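Local coordinates for RimK-related lysine biosynthesis protein (Thermococcus kodakarensis, PDB 5K2M) that binds ADP and magnesium in an ATP-grasp fold and probably acts as an ATP-dependent ligase of the LysX type in amino-acid biosynthesis, at residues G169-S174 with D229-E234; I47-S52 with P244-K249; V96-A101 with F161-E166. One frame throughout, in Å; residues are numbered along the deposited sequence.

Interaction 1. Residues G169-S174 with D229-E234; sequences GRDIRS and DIFESE. With MG (magnesium ion), chain Q; ADP (adenosine-5'-diphosphate), chain O; PO4 (phosphate ion), chain P.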
loop_
_atom_site.group_PDB
_atom_site.type_symbol
_atom_site.label_atom_id
_atom_site.label_comp_id
_atom_site.label_asym_id
_atom_site.label_seq_id
_atom_site.Cartn_x
_atom_site.Cartn_y
_atom_site.Cartn_z
ATOM N N GLY A 169 66.357 13.573 11.808
ATOM C CA GLY A 169 66.287 14.106 10.441
ATOM C C GLY A 169 65.656 13.185 9.406
ATOM O O GLY A 169 65.793 13.413 8.207
ATOM N N ARG A 170 64.934 12.164 9.862
ATOM C CA ARG A 170 64.373 11.148 8.969
ATOM C C ARG A 170 63.368 10.285 9.704
ATOM O O ARG A 170 63.346 10.239 10.931
ATOM C CB ARG A 170 65.481 10.228 8.447
ATOM C CG ARG A 170 66.066 9.341 9.542
ATOM C CD ARG A 170 67.374 8.678 9.159
ATOM N NE ARG A 170 67.766 7.684 10.152
ATOM C CZ ARG A 170 68.878 6.950 10.096
ATOM N NH1 ARG A 170 69.734 7.085 9.091
ATOM N NH2 ARG A 170 69.139 6.066 11.051
ATOM N N ASP A 171 62.557 9.566 8.945
ATOM C CA ASP A 171 61.793 8.475 9.512
ATOM C C ASP A 171 61.912 7.268 8.597
ATOM O O ASP A 171 62.699 7.281 7.646
ATOM C CB ASP A 171 60.352 8.893 9.821
ATOM C CG ASP A 171 59.451 8.920 8.606
ATOM O OD1 ASP A 171 59.935 9.021 7.467
ATOM O OD2 ASP A 171 58.221 8.856 8.812
ATOM N N ILE A 172 61.164 6.217 8.907
ATOM C CA ILE A 172 61.347 4.923 8.243
ATOM C C ILE A 172 60.032 4.512 7.627
ATOM O O ILE A 172 58.982 4.664 8.233
ATOM C CB ILE A 172 61.822 3.843 9.246
ATOM C CG1 ILE A 172 63.250 4.153 9.708
ATOM C CG2 ILE A 172 61.739 2.434 8.641
ATOM C CD1 ILE A 172 63.579 3.545 11.060
ATOM N N ARG A 173 60.106 4.012 6.405
ATOM C CA ARG A 173 58.956 3.497 5.714
ATOM C C ARG A 173 59.239 2.057 5.314
ATOM O O ARG A 173 60.132 1.813 4.517
ATOM C CB ARG A 173 58.696 4.361 4.488
ATOM C CG ARG A 173 57.730 3.753 3.502
ATOM C CD ARG A 173 56.356 3.543 4.121
ATOM N NE ARG A 173 55.368 3.786 3.082
ATOM C CZ ARG A 173 54.422 4.716 3.082
ATOM N NH1 ARG A 173 54.214 5.536 4.104
ATOM N NH2 ARG A 173 53.628 4.774 2.029
ATOM N N SER A 174 58.474 1.115 5.862
ATOM C CA SER A 174 58.637 -0.298 5.540
ATOM C C SER A 174 57.371 -0.877 4.921
ATOM O O SER A 174 56.299 -0.267 4.976
ATOM C CB SER A 174 59.024 -1.097 6.786
ATOM O OG SER A 174 57.991 -1.058 7.754
ATOM N N ASP A 229 54.823 3.258 8.723
ATOM C CA ASP A 229 55.700 4.386 9.083
ATOM C C ASP A 229 56.255 4.223 10.499
ATOM O O ASP A 229 55.486 4.125 11.452
ATOM C CB ASP A 229 54.938 5.706 9.061
ATOM C CG ASP A 229 54.411 6.072 7.685
ATOM O OD1 ASP A 229 54.272 5.188 6.818
ATOM O OD2 ASP A 229 54.113 7.271 7.485
ATOM N N ILE A 230 57.580 4.248 10.633
ATOM C CA ILE A 230 58.245 4.027 11.915
ATOM C C ILE A 230 59.137 5.232 12.265
ATOM O O ILE A 230 59.741 5.831 11.378
ATOM C CB ILE A 230 59.061 2.709 11.869
ATOM C CG1 ILE A 230 58.111 1.508 11.788
ATOM C CG2 ILE A 230 59.966 2.570 13.083
ATOM C CD1 ILE A 230 58.772 0.204 11.372
ATOM N N PHE A 231 59.189 5.594 13.550
ATOM C CA PHE A 231 60.066 6.664 14.031
ATOM C C PHE A 231 61.174 6.123 14.921
ATOM O O PHE A 231 60.925 5.290 15.793
ATOM C CB PHE A 231 59.311 7.678 14.894
ATOM C CG PHE A 231 58.163 8.378 14.210
ATOM C CD1 PHE A 231 58.014 8.378 12.834
ATOM C CD2 PHE A 231 57.239 9.081 14.981
ATOM C CE1 PHE A 231 56.971 9.049 12.240
ATOM C CE2 PHE A 231 56.187 9.754 14.393
ATOM C CZ PHE A 231 56.051 9.738 13.015
ATOM N N GLU A 232 62.388 6.621 14.712
ATOM C CA GLU A 232 63.473 6.436 15.675
ATOM C C GLU A 232 63.372 7.542 16.714
ATOM O O GLU A 232 63.186 8.705 16.362
ATOM C CB GLU A 232 64.841 6.497 14.988
ATOM C CG GLU A 232 65.051 5.403 13.947
ATOM C CD GLU A 232 66.099 5.761 12.915
ATOM O OE1 GLU A 232 65.833 6.636 12.059
ATOM O OE2 GLU A 232 67.189 5.158 12.953
ATOM N N SER A 233 63.477 7.170 17.987
ATOM C CA SER A 233 63.448 8.122 19.088
ATOM C C SER A 233 64.409 7.665 20.168
ATOM O O SER A 233 64.879 6.527 20.139
ATOM C CB SER A 233 62.039 8.221 19.670
ATOM O OG SER A 233 61.733 7.080 20.443
ATOM N N GLU A 234 64.670 8.547 21.131
ATOM C CA GLU A 234 65.531 8.231 22.277
ATOM C C GLU A 234 65.044 7.006 23.065
ATOM O O GLU A 234 65.815 6.403 23.798
ATOM C CB GLU A 234 65.688 9.455 23.206
ATOM C CG GLU A 234 64.417 9.898 23.932
ATOM C CD GLU A 234 64.526 11.287 24.566
ATOM O OE1 GLU A 234 65.641 11.683 24.971
ATOM O OE2 GLU A 234 63.489 11.989 24.669
HETATM MG MG MG Q . 52.816 8.694 6.889
HETATM P PB ADP O . 50.454 10.984 6.873
HETATM O O1B ADP O . 51.786 10.572 6.312
HETATM O O2B ADP O . 49.976 12.338 6.406
HETATM O O3B ADP O . 49.358 9.953 6.767
HETATM P PA ADP O . 51.959 10.777 9.338
HETATM O O1A ADP O . 52.710 9.627 8.696
HETATM O O2A ADP O . 51.497 10.547 10.741
HETATM O O3A ADP O . 50.699 11.236 8.454
HETATM O "O5'" ADP O . 52.880 12.089 9.327
HETATM C "C5'" ADP O . 53.627 12.460 8.190
HETATM C "C4'" ADP O . 55.077 12.689 8.579
HETATM O "O4'" ADP O . 55.150 13.738 9.552
HETATM C "C3'" ADP O . 55.779 11.487 9.191
HETATM O "O3'" ADP O . 56.387 10.657 8.189
HETATM C "C2'" ADP O . 56.803 12.158 10.086
HETATM O "O2'" ADP O . 57.966 12.557 9.363
HETATM C "C1'" ADP O . 56.116 13.421 10.546
HETATM N N9 ADP O . 55.435 13.192 11.829
HETATM C C8 ADP O . 54.159 12.788 11.998
HETATM N N7 ADP O . 53.849 12.654 13.299
HETATM C C5 ADP O . 54.963 12.967 13.985
HETATM C C6 ADP O . 55.332 13.056 15.397
HETATM N N6 ADP O . 54.432 12.760 16.359
HETATM N N1 ADP O . 56.593 13.434 15.686
HETATM C C2 ADP O . 57.497 13.727 14.741
HETATM N N3 ADP O . 57.238 13.673 13.435
HETATM C C4 ADP O . 56.008 13.312 13.011
HETATM P P PO4 P . 51.790 8.443 3.801
HETATM O O1 PO4 P . 52.836 8.466 4.890
HETATM O O2 PO4 P . 52.064 9.499 2.741
HETATM O O3 PO4 P . 51.824 7.078 3.160
HETATM O O4 PO4 P . 50.434 8.731 4.373
HETATM O O HOH W 1 63.379 7.933 12.494
HETATM O O HOH W 2 54.678 9.675 6.438
#
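Arg170 and Glu232 form a salt bridge at one end of a pair of antiparallel strands, 170-174 and 229-233. From CB, the Arg170 side chain sets off with CG lodged between the backbone N and the carbonyl carbon (chi1 69°) and then runs extended, which carries CG and CD past Glu232 OE1. Arg170 NE donates to Glu232 OE1 at 2.9 Å and Arg170 NH2 to Glu232 OE2 at 2.9 Å, a side-on, two-nitrogen grip in which each oxygen uses its syn lone pair and the guanidinium and carboxylate planes lie 9° apart. NH1 turns to Tyr188 OH, and Tyr186 adds a cation-pi contact. A water joins Arg170 O to the N and OE1 of Glu232. An alanine here is likely to leave the Glu232 carboxylate without its cationic mate and held less firmly, by the water at OE1. Next along, Ile172 and Ile230 exchange both backbone hydrogen bonds, and their CB atoms meet at 4.0 Å.

The side chains of Asp171, Phe231, Asp229 and Arg173 face the nucleotide site of the ATP-grasp fold. Asp171 OD2 accepts a hydrogen bond from ADP O3' at 2.6 Å and also pairs with Arg187, while OD1 meets Thr194. Phe231 CE2 approaches adenine C5 at 3.5 Å. Asp229 divides its carboxylate: OD2 binds magnesium at 2.0 Å, and OD1 takes a weak bond from Arg173 NH1. Arg173 NH1 also donates to phosphate O3 at 3.0 Å. Glu241 shares the magnesium. The arginine and the magnesium probably offset the negative charges of Asp229 and the phosphate.

Interaction 2. Residues I47-S52 with P244-K249; sequences IIRNVS and PNMEFK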
loop_
_atom_site.group_PDB
_atom_site.type_symbol
_atom_site.label_atom_id
_atom_site.label_comp_id
_atom_site.label_asym_id
_atom_site.label_seq_id
_atom_site.Cartn_x
_atom_site.Cartn_y
_atom_site.Cartn_z
ATOM N N ILE A 47 42.481 -5.442 -7.242
ATOM C CA ILE A 47 43.526 -4.700 -6.555
ATOM C C ILE A 47 43.079 -3.248 -6.506
ATOM O O ILE A 47 42.955 -2.588 -7.535
ATOM C CB ILE A 47 44.876 -4.848 -7.279
ATOM C CG1 ILE A 47 45.319 -6.317 -7.228
ATOM C CG2 ILE A 47 45.940 -3.972 -6.637
ATOM C CD1 ILE A 47 46.439 -6.665 -8.189
ATOM N N ILE A 48 42.821 -2.769 -5.299
ATOM C CA ILE A 48 42.216 -1.455 -5.081
ATOM C C ILE A 48 43.301 -0.376 -5.059
ATOM O O ILE A 48 44.124 -0.354 -4.143
ATOM C CB ILE A 48 41.442 -1.448 -3.751
ATOM C CG1 ILE A 48 40.330 -2.503 -3.773
ATOM C CG2 ILE A 48 40.856 -0.062 -3.458
ATOM C CD1 ILE A 48 39.159 -2.187 -4.683
ATOM N N ARG A 49 43.302 0.511 -6.056
ATOM C CA ARG A 49 44.347 1.531 -6.169
ATOM C C ARG A 49 43.830 2.972 -6.358
ATOM O O ARG A 49 44.600 3.844 -6.769
ATOM C CB ARG A 49 45.315 1.173 -7.297
ATOM C CG ARG A 49 46.027 -0.158 -7.110
ATOM C CD ARG A 49 46.970 -0.144 -5.914
ATOM N NE ARG A 49 47.972 0.906 -6.050
ATOM C CZ ARG A 49 48.968 1.121 -5.195
ATOM N NH1 ARG A 49 49.815 2.117 -5.425
ATOM N NH2 ARG A 49 49.131 0.348 -4.124
ATOM N N ASN A 50 42.566 3.230 -6.008
ATOM C CA ASN A 50 41.985 4.574 -6.149
ATOM C C ASN A 50 42.811 5.584 -5.315
ATOM O O ASN A 50 43.162 5.288 -4.179
ATOM C CB ASN A 50 40.528 4.630 -5.654
ATOM C CG ASN A 50 39.608 3.571 -6.273
ATOM O OD1 ASN A 50 38.589 3.909 -6.877
ATOM N ND2 ASN A 50 39.911 2.303 -6.060
ATOM N N VAL A 51 43.106 6.773 -5.845
ATOM C CA VAL A 51 43.872 7.771 -5.066
ATOM C C VAL A 51 43.090 8.289 -3.843
ATOM O O VAL A 51 43.669 8.564 -2.791
ATOM C CB VAL A 51 44.342 8.951 -5.944
ATOM C CG1 VAL A 51 45.086 9.984 -5.115
ATOM C CG2 VAL A 51 45.269 8.446 -7.034
ATOM N N SER A 52 41.775 8.419 -3.980
ATOM C CA SER A 52 40.945 8.831 -2.868
ATOM C C SER A 52 40.784 7.660 -1.898
ATOM O O SER A 52 40.356 6.563 -2.289
ATOM C CB SER A 52 39.574 9.305 -3.361
ATOM O OG SER A 52 38.632 9.304 -2.315
ATOM N N PRO A 244 46.988 1.709 3.843
ATOM C CA PRO A 244 46.434 0.634 3.012
ATOM C C PRO A 244 46.378 0.853 1.490
ATOM O O PRO A 244 45.902 -0.032 0.781
ATOM C CB PRO A 244 45.024 0.477 3.571
ATOM C CG PRO A 244 44.650 1.853 3.989
ATOM C CD PRO A 244 45.920 2.528 4.448
ATOM N N ASN A 245 46.832 1.989 0.975
ATOM C CA ASN A 245 46.983 2.154 -0.484
ATOM C C ASN A 245 48.396 2.613 -0.784
ATOM O O ASN A 245 48.625 3.710 -1.280
ATOM C CB ASN A 245 45.955 3.136 -1.073
ATOM C CG ASN A 245 45.892 3.086 -2.619
ATOM O OD1 ASN A 245 46.500 2.227 -3.271
ATOM N ND2 ASN A 245 45.143 4.021 -3.205
ATOM N N MET A 246 49.342 1.751 -0.456
ATOM C CA MET A 246 50.770 2.071 -0.521
ATOM C C MET A 246 51.247 2.712 -1.832
ATOM O O MET A 246 50.949 2.233 -2.929
ATOM C CB MET A 246 51.582 0.801 -0.255
ATOM C CG MET A 246 51.310 -0.345 -1.223
ATOM S SD MET A 246 52.359 -1.792 -0.971
ATOM C CE MET A 246 51.992 -2.166 0.731
ATOM N N GLU A 247 51.987 3.804 -1.718
ATOM C CA GLU A 247 52.846 4.236 -2.813
ATOM C C GLU A 247 54.232 3.673 -2.533
ATOM O O GLU A 247 54.598 3.435 -1.372
ATOM C CB GLU A 247 52.855 5.765 -2.962
ATOM C CG GLU A 247 51.645 6.329 -3.716
ATOM C CD GLU A 247 51.641 7.849 -3.763
ATOM O OE1 GLU A 247 51.651 8.464 -2.689
ATOM O OE2 GLU A 247 51.623 8.439 -4.865
ATOM N N PHE A 248 54.994 3.424 -3.594
ATOM C CA PHE A 248 56.279 2.741 -3.461
ATOM C C PHE A 248 57.298 2.984 -4.574
ATOM O O PHE A 248 58.363 2.358 -4.569
ATOM C CB PHE A 248 56.039 1.225 -3.303
ATOM C CG PHE A 248 55.237 0.609 -4.418
ATOM C CD1 PHE A 248 55.837 0.270 -5.627
ATOM C CD2 PHE A 248 53.883 0.341 -4.251
ATOM C CE1 PHE A 248 55.096 -0.297 -6.653
ATOM C CE2 PHE A 248 53.139 -0.233 -5.264
ATOM C CZ PHE A 248 53.742 -0.552 -6.468
ATOM N N LYS A 249 57.014 3.894 -5.505
ATOM C CA LYS A 249 57.890 4.054 -6.655
ATOM C C LYS A 249 59.301 4.475 -6.245
ATOM O O LYS A 249 60.272 4.024 -6.854
ATOM C CB LYS A 249 57.310 5.016 -7.700
ATOM C CG LYS A 249 57.299 6.488 -7.319
ATOM C CD LYS A 249 56.669 7.318 -8.426
ATOM C CE LYS A 249 56.727 8.806 -8.118
ATOM N NZ LYS A 249 55.895 9.179 -6.935
HETATM O O HOH W 3 43.954 -1.008 -1.139
#
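The guanidinium of Arg49 reaches Met246 end-on, with NH1 and NH2 both donating to the single carbonyl oxygen of Met246. NH1 lies 2.7 Å from Met246 O and NH2 2.9 Å from Met246 O. Neither bond is straight, since the two N-H groups converge on one atom, but the NH2 bond falls on a lone pair in the carbonyl plane. The arginine is folded at chi2 and chi3 (-66° and -58°), and this bend swings its head from strand 45-49 across to the loop that follows strand 236-243.

Asn245 approaches from a different direction. Its amide stands nearly upright to the guanidinium, the planes 83° apart, and OD1 sits over one face, 3.3 Å from Arg49 CZ and displaced toward the rim. This is an electrostatic approach over the face and not a hydrogen bond. Phe248 CE2 comes within 4.1 Å of Arg49 NH1, and Met246 CG lies at the guanidinium edge, 3.7 Å from Arg49 NH2.

Glu14, on helix 12-24, takes NE of Arg49 in a salt bridge. The contact joins the parallel sheet containing strand 45-49 to the ATP-grasp part of the chain, and the backbones of Val51 and Asn245 also bond to a chain of another protein. With a carboxylate at NE, a twice-gripped carbonyl at the far end and an amide oxygen above, the buried positive charge of Arg49 is probably well compensated.

Interaction 3. Residues V96-A101 with F161-E166; sequences VPEWKA and FQEFVE. With ADP (adenosine-5'-diphosphate), chain O.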
loop_
_atom_site.group_PDB
_atom_site.type_symbol
_atom_site.label_atom_id
_atom_site.label_comp_id
_atom_site.label_asym_id
_atom_site.label_seq_id
_atom_site.Cartn_x
_atom_site.Cartn_y
_atom_site.Cartn_z
ATOM N N VAL A 96 54.269 2.700 20.266
ATOM C CA VAL A 96 53.743 3.800 19.451
ATOM C C VAL A 96 54.040 5.123 20.159
ATOM O O VAL A 96 54.233 5.133 21.358
ATOM C CB VAL A 96 52.213 3.678 19.270
ATOM C CG1 VAL A 96 51.864 2.412 18.493
ATOM C CG2 VAL A 96 51.495 3.696 20.618
ATOM N N PRO A 97 54.064 6.243 19.429
ATOM C CA PRO A 97 54.176 7.480 20.176
ATOM C C PRO A 97 52.994 7.646 21.122
ATOM O O PRO A 97 51.898 7.146 20.853
ATOM C CB PRO A 97 54.135 8.563 19.096
ATOM C CG PRO A 97 54.479 7.864 17.826
ATOM C CD PRO A 97 53.912 6.487 17.988
ATOM N N GLU A 98 53.238 8.322 22.232
ATOM C CA GLU A 98 52.173 8.758 23.128
ATOM C C GLU A 98 51.128 9.513 22.340
ATOM O O GLU A 98 51.473 10.397 21.563
ATOM C CB GLU A 98 52.716 9.699 24.186
ATOM C CG GLU A 98 52.215 9.384 25.568
ATOM C CD GLU A 98 53.177 8.475 26.283
ATOM O OE1 GLU A 98 52.935 7.244 26.280
ATOM O OE2 GLU A 98 54.190 9.001 26.806
ATOM N N TRP A 99 49.858 9.188 22.566
ATOM C CA TRP A 99 48.773 9.798 21.821
ATOM C C TRP A 99 47.598 10.137 22.714
ATOM O O TRP A 99 47.449 9.615 23.821
ATOM C CB TRP A 99 48.309 8.869 20.694
ATOM C CG TRP A 99 47.733 7.609 21.210
ATOM C CD1 TRP A 99 48.416 6.496 21.608
ATOM C CD2 TRP A 99 46.352 7.334 21.419
ATOM N NE1 TRP A 99 47.538 5.536 22.055
ATOM C CE2 TRP A 99 46.262 6.025 21.948
ATOM C CE3 TRP A 99 45.175 8.069 21.219
ATOM C CZ2 TRP A 99 45.044 5.431 22.264
ATOM C CZ3 TRP A 99 43.971 7.483 21.536
ATOM C CH2 TRP A 99 43.911 6.170 22.048
ATOM N N LYS A 100 46.744 11.011 22.199
ATOM C CA LYS A 100 45.558 11.432 22.917
ATOM C C LYS A 100 44.477 11.790 21.896
ATOM O O LYS A 100 44.784 12.305 20.818
ATOM C CB LYS A 100 45.910 12.620 23.806
ATOM C CG LYS A 100 45.059 12.755 25.056
ATOM C CD LYS A 100 45.471 11.797 26.163
ATOM C CE LYS A 100 44.463 11.880 27.297
ATOM N NZ LYS A 100 44.819 10.991 28.431
ATOM N N ALA A 101 43.228 11.465 22.213
ATOM C CA ALA A 101 42.114 11.797 21.349
ATOM C C ALA A 101 41.002 12.490 22.134
ATOM O O ALA A 101 40.655 12.090 23.264
ATOM C CB ALA A 101 41.585 10.548 20.652
ATOM N N PHE A 161 46.043 13.522 18.493
ATOM C CA PHE A 161 47.312 14.181 18.794
ATOM C C PHE A 161 48.363 13.154 19.208
ATOM O O PHE A 161 48.033 12.138 19.778
ATOM C CB PHE A 161 47.151 15.134 19.983
ATOM C CG PHE A 161 46.223 16.281 19.748
ATOM C CD1 PHE A 161 46.679 17.452 19.165
ATOM C CD2 PHE A 161 44.903 16.219 20.162
ATOM C CE1 PHE A 161 45.834 18.535 18.986
ATOM C CE2 PHE A 161 44.053 17.298 19.974
ATOM C CZ PHE A 161 44.520 18.456 19.387
ATOM N N GLN A 162 49.624 13.448 18.924
ATOM C CA GLN A 162 50.751 12.687 19.450
ATOM C C GLN A 162 51.736 13.625 20.120
ATOM O O GLN A 162 51.752 14.814 19.834
ATOM C CB GLN A 162 51.494 11.972 18.325
ATOM C CG GLN A 162 50.744 10.827 17.677
ATOM C CD GLN A 162 51.521 10.244 16.508
ATOM O OE1 GLN A 162 52.091 10.978 15.720
ATOM N NE2 GLN A 162 51.542 8.927 16.393
ATOM N N GLU A 163 52.547 13.088 21.020
ATOM C CA GLU A 163 53.770 13.767 21.445
ATOM C C GLU A 163 54.631 14.057 20.221
ATOM O O GLU A 163 54.679 13.246 19.296
ATOM C CB GLU A 163 54.569 12.893 22.422
ATOM C CG GLU A 163 55.128 11.617 21.806
ATOM C CD GLU A 163 55.876 10.740 22.797
ATOM O OE1 GLU A 163 56.390 11.259 23.801
ATOM O OE2 GLU A 163 55.939 9.516 22.581
ATOM N N PHE A 164 55.322 15.193 20.209
ATOM C CA PHE A 164 56.298 15.446 19.148
ATOM C C PHE A 164 57.519 14.571 19.399
ATOM O O PHE A 164 58.162 14.665 20.445
ATOM C CB PHE A 164 56.704 16.910 19.085
ATOM C CG PHE A 164 57.778 17.203 18.066
ATOM C CD1 PHE A 164 57.479 17.248 16.708
ATOM C CD2 PHE A 164 59.083 17.456 18.462
ATOM C CE1 PHE A 164 58.461 17.523 15.771
ATOM C CE2 PHE A 164 60.066 17.743 17.525
ATOM C CZ PHE A 164 59.759 17.764 16.178
ATOM N N VAL A 165 57.822 13.703 18.442
ATOM C CA VAL A 165 58.979 12.835 18.549
ATOM C C VAL A 165 60.173 13.490 17.857
ATOM O O VAL A 165 60.070 13.919 16.707
ATOM C CB VAL A 165 58.689 11.451 17.951
ATOM C CG1 VAL A 165 59.924 10.570 18.033
ATOM C CG2 VAL A 165 57.506 10.808 18.663
ATOM N N GLU A 166 61.298 13.573 18.572
ATOM C CA GLU A 166 62.526 14.152 18.034
ATOM C C GLU A 166 63.262 13.074 17.265
ATOM O O GLU A 166 63.958 12.253 17.849
ATOM C CB GLU A 166 63.408 14.713 19.151
ATOM C CG GLU A 166 62.782 15.894 19.882
ATOM C CD GLU A 166 63.643 16.416 21.019
ATOM O OE1 GLU A 166 63.069 16.894 22.016
ATOM O OE2 GLU A 166 64.891 16.344 20.930
HETATM P PB ADP O . 50.454 10.984 6.873
HETATM O O1B ADP O . 51.786 10.572 6.312
HETATM O O2B ADP O . 49.976 12.338 6.406
HETATM O O3B ADP O . 49.358 9.953 6.767
HETATM P PA ADP O . 51.959 10.777 9.338
HETATM O O1A ADP O . 52.710 9.627 8.696
HETATM O O2A ADP O . 51.497 10.547 10.741
HETATM O O3A ADP O . 50.699 11.236 8.454
HETATM O "O5'" ADP O . 52.880 12.089 9.327
HETATM C "C5'" ADP O . 53.627 12.460 8.190
HETATM C "C4'" ADP O . 55.077 12.689 8.579
HETATM O "O4'" ADP O . 55.150 13.738 9.552
HETATM C "C3'" ADP O . 55.779 11.487 9.191
HETATM O "O3'" ADP O . 56.387 10.657 8.189
HETATM C "C2'" ADP O . 56.803 12.158 10.086
HETATM O "O2'" ADP O . 57.966 12.557 9.363
HETATM C "C1'" ADP O . 56.116 13.421 10.546
HETATM N N9 ADP O . 55.435 13.192 11.829
HETATM C C8 ADP O . 54.159 12.788 11.998
HETATM N N7 ADP O . 53.849 12.654 13.299
HETATM C C5 ADP O . 54.963 12.967 13.985
HETATM C C6 ADP O . 55.332 13.056 15.397
HETATM N N6 ADP O . 54.432 12.760 16.359
HETATM N N1 ADP O . 56.593 13.434 15.686
HETATM C C2 ADP O . 57.497 13.727 14.741
HETATM N N3 ADP O . 57.238 13.673 13.435
HETATM C C4 ADP O . 56.008 13.312 13.011
HETATM O O HOH W 4 50.636 7.208 18.341
#
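The adenine pocket of the ATP-grasp site has one wall in segment 161-166, which lies against segment 96-101; just beyond the last bridged pair, Glu98 and Glu163 are joined by two hydrogen bonds. Glu163 N donates to Glu98 O at 2.9 Å, and in return Glu98 N donates to the side-chain atom Glu163 OE2 at 3.0 Å, meeting it from above the carboxylate plane. The Glu163 chain achieves this by placing CG between its backbone N and carbonyl carbon (chi1 66°) and extending from there, which folds the carboxylate back over Glu98 CB. Lys235 forms a salt bridge to the same OE2, which would help offset the nearby carboxylate of Glu98.

Farther along, Lys100 and Phe161 are a hydrogen-bonded antiparallel pair, with Phe161 N 2.9 Å from Lys100 O. Strands 99-102 and 159-163 are neighbours in a four-stranded antiparallel sheet of the ATP-grasp domain. Strand 99-102 is an outermost strand within the chain, and at Ala101 the sheet runs on into the second subunit.

Gln162 works on the face shared with Trp99. Its extended chain puts the amide beside Pro97, with Gln162 NE2 3.4 Å from Pro97 CG, and a water links that nitrogen to Pro97 O. NE2 also bonds to Asn240. Gln162 OE1 accepts from ADP N6 at 3.0 Å and also from Lys122. ADP N6 gives a second bond to Glu163 O at 3.0 Å. Val165 N donates to ADP N1 at 3.0 Å, and Val165 CG2 rests against Pro97 CB at 4.1 Å.

How the interactions relate
Interactions 1 and 3 lie in two different antiparallel sheets of the ATP-grasp domain and meet around one ADP: interaction 1 supplies the ribose and metal ligands and a ring against the adenine, interaction 3 the backbone and side-chain groups that read its edge. They touch directly where Phe231 and Ser233 pack on Val165 and Phe231 on Pro97. Interaction 2 is buried nearer the centre of the chain, about 21 Å from interaction 1 between centres, and joins a loop to a strand of the parallel sheet without any strand pairing. Interaction 1 is also buried and rich in ion pairs, whereas interaction 3 is only partly buried and relies chiefly on backbone bonds.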